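Local coordinates for protein ComZ (Thermus thermophilus, PDB 6QVI) that is a competence-associated pilin that probably serves as a DNA receptor at the tip of the pilus during natural transformation, at residues A281-S285 and D286-A290; C51-S54 and L55-L59. One frame throughout, in Å; residues are numbered along the deposited sequence.

Contact 1: residues A281-S285 and D286-A290; sequences AKLDS and DACSA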
loop_
_atom_site.group_PDB
_atom_site.type_symbol
_atom_site.label_atom_id
_atom_site.label_comp_id
_atom_site.label_asym_id
_atom_site.label_seq_id
_atom_site.Cartn_x
_atom_site.Cartn_y
_atom_site.Cartn_z
ATOM N N ALA A 281 -13.010 12.342 5.375
ATOM C CA ALA A 281 -13.666 11.054 5.478
ATOM C C ALA A 281 -12.883 10.196 6.456
ATOM O O ALA A 281 -11.681 10.403 6.667
ATOM C CB ALA A 281 -13.757 10.369 4.107
ATOM N N LYS A 282 -13.580 9.217 7.040
ATOM C CA LYS A 282 -12.922 8.281 7.941
ATOM C C LYS A 282 -11.831 7.565 7.161
ATOM O O LYS A 282 -12.016 7.198 5.994
ATOM C CB LYS A 282 -13.936 7.282 8.518
ATOM C CG LYS A 282 -13.327 6.100 9.267
ATOM C CD LYS A 282 -14.434 5.395 10.029
ATOM C CE LYS A 282 -14.684 5.986 11.412
ATOM N NZ LYS A 282 -13.609 5.688 12.390
ATOM N N LEU A 283 -10.667 7.410 7.778
ATOM C CA LEU A 283 -9.588 6.681 7.128
ATOM C C LEU A 283 -9.344 5.467 8.007
ATOM O O LEU A 283 -8.811 5.588 9.116
ATOM C CB LEU A 283 -8.346 7.558 7.034
ATOM C CG LEU A 283 -7.041 6.906 6.580
ATOM C CD1 LEU A 283 -7.047 6.776 5.043
ATOM C CD2 LEU A 283 -5.828 7.697 7.080
ATOM N N ASP A 284 -9.694 4.292 7.545
ATOM C CA ASP A 284 -9.631 3.206 8.494
ATOM C C ASP A 284 -8.213 2.665 8.307
ATOM O O ASP A 284 -7.891 2.053 7.278
ATOM C CB ASP A 284 -10.698 2.145 8.254
ATOM C CG ASP A 284 -10.618 1.020 9.254
ATOM O OD1 ASP A 284 -10.940 1.321 10.431
ATOM O OD2 ASP A 284 -10.135 -0.095 8.938
ATOM N N SER A 285 -7.371 2.911 9.301
ATOM C CA SER A 285 -5.967 2.555 9.288
ATOM C C SER A 285 -5.607 2.287 10.733
ATOM O O SER A 285 -6.308 2.728 11.654
ATOM C CB SER A 285 -5.120 3.693 8.775
ATOM O OG SER A 285 -4.951 4.655 9.812
ATOM N N ASP A 286 -4.457 1.651 10.942
ATOM C CA ASP A 286 -4.128 1.256 12.310
ATOM C C ASP A 286 -4.027 2.460 13.221
ATOM O O ASP A 286 -4.372 2.363 14.402
ATOM C CB ASP A 286 -2.834 0.436 12.364
ATOM C CG ASP A 286 -2.996 -0.971 11.780
ATOM O OD1 ASP A 286 -4.111 -1.531 11.850
ATOM O OD2 ASP A 286 -2.003 -1.507 11.235
ATOM N N ALA A 287 -3.654 3.624 12.679
ATOM C CA ALA A 287 -3.506 4.797 13.527
ATOM C C ALA A 287 -4.740 5.672 13.530
ATOM O O ALA A 287 -4.988 6.351 14.526
ATOM C CB ALA A 287 -2.297 5.638 13.101
ATOM N N CYS A 288 -5.560 5.639 12.484
ATOM C CA CYS A 288 -6.623 6.627 12.367
ATOM C C CYS A 288 -8.042 6.078 12.388
ATOM O O CYS A 288 -8.986 6.875 12.289
ATOM C CB CYS A 288 -6.409 7.430 11.079
ATOM S SG CYS A 288 -4.963 8.520 11.152
ATOM N N SER A 289 -8.240 4.795 12.700
ATOM C CA SER A 289 -9.579 4.228 12.536
ATOM C C SER A 289 -10.550 4.689 13.620
ATOM O O SER A 289 -11.750 4.803 13.352
ATOM C CB SER A 289 -9.509 2.697 12.519
ATOM O OG SER A 289 -8.891 2.160 13.675
ATOM N N ALA A 290 -10.060 4.993 14.827
ATOM C CA ALA A 290 -10.941 5.482 15.879
ATOM C C ALA A 290 -11.464 6.902 15.611
ATOM O O ALA A 290 -12.529 7.263 16.129
ATOM C CB ALA A 290 -10.210 5.433 17.213
#

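Contact 2: residues C51-S54 and L55-L59; sequences CFTS and LARGL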
loop_
_atom_site.group_PDB
_atom_site.type_symbol
_atom_site.label_atom_id
_atom_site.label_comp_id
_atom_site.label_asym_id
_atom_site.label_seq_id
_atom_site.Cartn_x
_atom_site.Cartn_y
_atom_site.Cartn_z
ATOM N N CYS A 51 5.878 -10.730 -2.662
ATOM C CA CYS A 51 4.667 -10.340 -3.381
ATOM C C CYS A 51 3.439 -11.090 -2.862
ATOM O O CYS A 51 3.571 -12.201 -2.363
ATOM C CB CYS A 51 4.846 -10.619 -4.872
ATOM S SG CYS A 51 3.904 -9.546 -5.963
ATOM N N PHE A 52 2.241 -10.508 -3.039
ATOM C CA PHE A 52 1.003 -11.086 -2.515
ATOM C C PHE A 52 0.222 -11.776 -3.623
ATOM O O PHE A 52 0.040 -11.205 -4.705
ATOM C CB PHE A 52 0.106 -10.021 -1.852
ATOM C CG PHE A 52 -1.360 -10.433 -1.746
ATOM C CD1 PHE A 52 -2.284 -10.131 -2.745
ATOM C CD2 PHE A 52 -1.804 -11.190 -0.661
ATOM C CE1 PHE A 52 -3.638 -10.552 -2.629
ATOM C CE2 PHE A 52 -3.140 -11.611 -0.549
ATOM C CZ PHE A 52 -4.053 -11.301 -1.525
ATOM N N THR A 53 -0.251 -12.985 -3.350
ATOM C CA THR A 53 -1.101 -13.737 -4.262
ATOM C C THR A 53 -2.229 -14.366 -3.453
ATOM O O THR A 53 -1.995 -14.867 -2.349
ATOM C CB THR A 53 -0.303 -14.809 -5.044
ATOM O OG1 THR A 53 -1.214 -15.673 -5.722
ATOM C CG2 THR A 53 0.597 -15.634 -4.119
ATOM N N SER A 54 -3.442 -14.375 -4.011
ATOM C CA SER A 54 -4.567 -14.825 -3.210
ATOM C C SER A 54 -4.562 -16.333 -2.978
ATOM O O SER A 54 -4.000 -17.139 -3.734
ATOM C CB SER A 54 -5.907 -14.439 -3.824
ATOM O OG SER A 54 -6.383 -15.477 -4.654
ATOM N N LEU A 55 -5.323 -16.692 -1.952
ATOM C CA LEU A 55 -5.443 -18.067 -1.530
ATOM C C LEU A 55 -6.020 -18.933 -2.637
ATOM O O LEU A 55 -5.678 -20.120 -2.743
ATOM C CB LEU A 55 -6.353 -18.095 -0.311
ATOM C CG LEU A 55 -5.923 -18.925 0.862
ATOM C CD1 LEU A 55 -4.432 -18.765 1.005
ATOM C CD2 LEU A 55 -6.600 -18.276 2.023
ATOM N N ALA A 56 -6.865 -18.350 -3.499
ATOM C CA ALA A 56 -7.487 -19.190 -4.514
ATOM C C ALA A 56 -6.496 -19.724 -5.535
ATOM O O ALA A 56 -6.826 -20.661 -6.271
ATOM C CB ALA A 56 -8.600 -18.427 -5.208
ATOM N N ARG A 57 -5.277 -19.206 -5.544
ATOM C CA ARG A 57 -4.269 -19.636 -6.493
ATOM C C ARG A 57 -3.280 -20.579 -5.868
ATOM O O ARG A 57 -2.247 -20.869 -6.468
ATOM C CB ARG A 57 -3.524 -18.434 -7.066
ATOM C CG ARG A 57 -4.370 -17.517 -7.920
ATOM C CD ARG A 57 -3.770 -17.399 -9.311
ATOM N NE ARG A 57 -2.310 -17.474 -9.289
ATOM C CZ ARG A 57 -1.486 -16.437 -9.306
ATOM N NH1 ARG A 57 -1.970 -15.199 -9.378
ATOM N NH2 ARG A 57 -0.173 -16.655 -9.270
ATOM N N GLY A 58 -3.570 -21.073 -4.685
ATOM C CA GLY A 58 -2.731 -22.069 -4.063
ATOM C C GLY A 58 -2.285 -21.623 -2.693
ATOM O O GLY A 58 -2.609 -20.534 -2.222
ATOM N N LEU A 59 -1.518 -22.490 -2.061
ATOM C CA LEU A 59 -0.973 -22.200 -0.754
ATOM C C LEU A 59 0.537 -22.158 -0.832
ATOM O O LEU A 59 1.156 -22.838 -1.654
ATOM C CB LEU A 59 -1.375 -23.259 0.277
ATOM C CG LEU A 59 -2.852 -23.558 0.417
ATOM C CD1 LEU A 59 -3.067 -24.441 1.635
ATOM C CD2 LEU A 59 -3.626 -22.278 0.545
#

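Contact 1: residues A281-S285 and D286-A290
S285 OG accepts the backbone N-H of C288, with C288 N 2.9 Å from S285 OG. A287 N, 3.3 Å from S285 OG, gives the same oxygen a weak bond, so one small hydroxyl serves two amides. A chi1 of 78° tucks OG back beside its own main chain, which turns the oxygen in over the bend. C288 CB packs against S285 OG at 3.4 Å, and on the buried side L283 CD2 lies 4.0 Å from C288 CB. L283 and C288 both rest on W294 of helix 294-301, and C288 is disulfide-bonded to C297 of that helix; leucine fills the apolar side against W294, and cysteine gives the turn a covalent tie to the helix. The backbone is a type I turn with D286 and A287 at its corners: S285 O takes weak bonds from C288 N (3.1 Å) and S289 N (3.0 Å), which together with the hydroxyl make an ST motif. With no OG, an alanine in place of S285 would probably leave A287 N without this mate and C288 N with just its weak bond to S285 O, the turn less firmly closed. The outer side is looser and polar. S289 OG adds a weak bond to S285 O at 3.3 Å. D286 points its CB away from 281-285, and its OD2 has a long, weak ion pair with K501 NZ. K282 bends back at chi3 and chi4 alongside the S289 end of the segment, and its ammonium is hydrogen-bonded to Y291 O.

Contact 2: residues C51-S54 and L55-L59
S54 O and R57 N form the main backbone bond across this turn, 3.0 Å long and fairly straight (163° at the hydrogen). A second backbone bond, from G58 N to L55 O, follows one residue on, and the two wind 55-56 into a short 3-10 segment. G58 ends the turn with a positive phi of 125°, where a CB would press against R57 O; hence a residue without a side chain. Side chain meets backbone at S54 OG, which receives a weak bond from A56 N at 3.1 Å, while A56 CB lies 3.7 Å from S54 OG. Between side chains, T53 OG1 sits over the centre of one face of the R57 guanidinium, 3.6 Å above its plane, and the two side chains cross at about a right angle. This is contact over the flat face, made possible by the bends of the arginine chain at chi2 and chi3. Outside the turn, L55 packs on R39 of helix 12-40, R39 NE hydrogen-bonds T53 O, and K100 NZ hydrogen-bonds A56 O. The whole is an ST motif opening a 3-10 turn, set in the loop that leads from the long helix to the beta-sheet, which probably corresponds to the alpha-beta loop of type IV pilins and pseudopilins.

Contact 2 comes first along the chain, between helix 12-40 and strand 74-76 in the pseudopilin-like domain; contact 1 follows far later, between strand 265-266 and helix 294-301 in the inserted beta-solenoid domain. Their centres are 27 Å apart and their nearest atoms about 15 Å, with no touch, and they share no strand or helix. Both are loop turns opened by a serine, and both stand beside a disulfide, but the bonds do different work. The disulfide of contact 1 stays within its domain, whereas C51-C209 runs from the pilin loop to the solenoid region and so probably ties the two domains together.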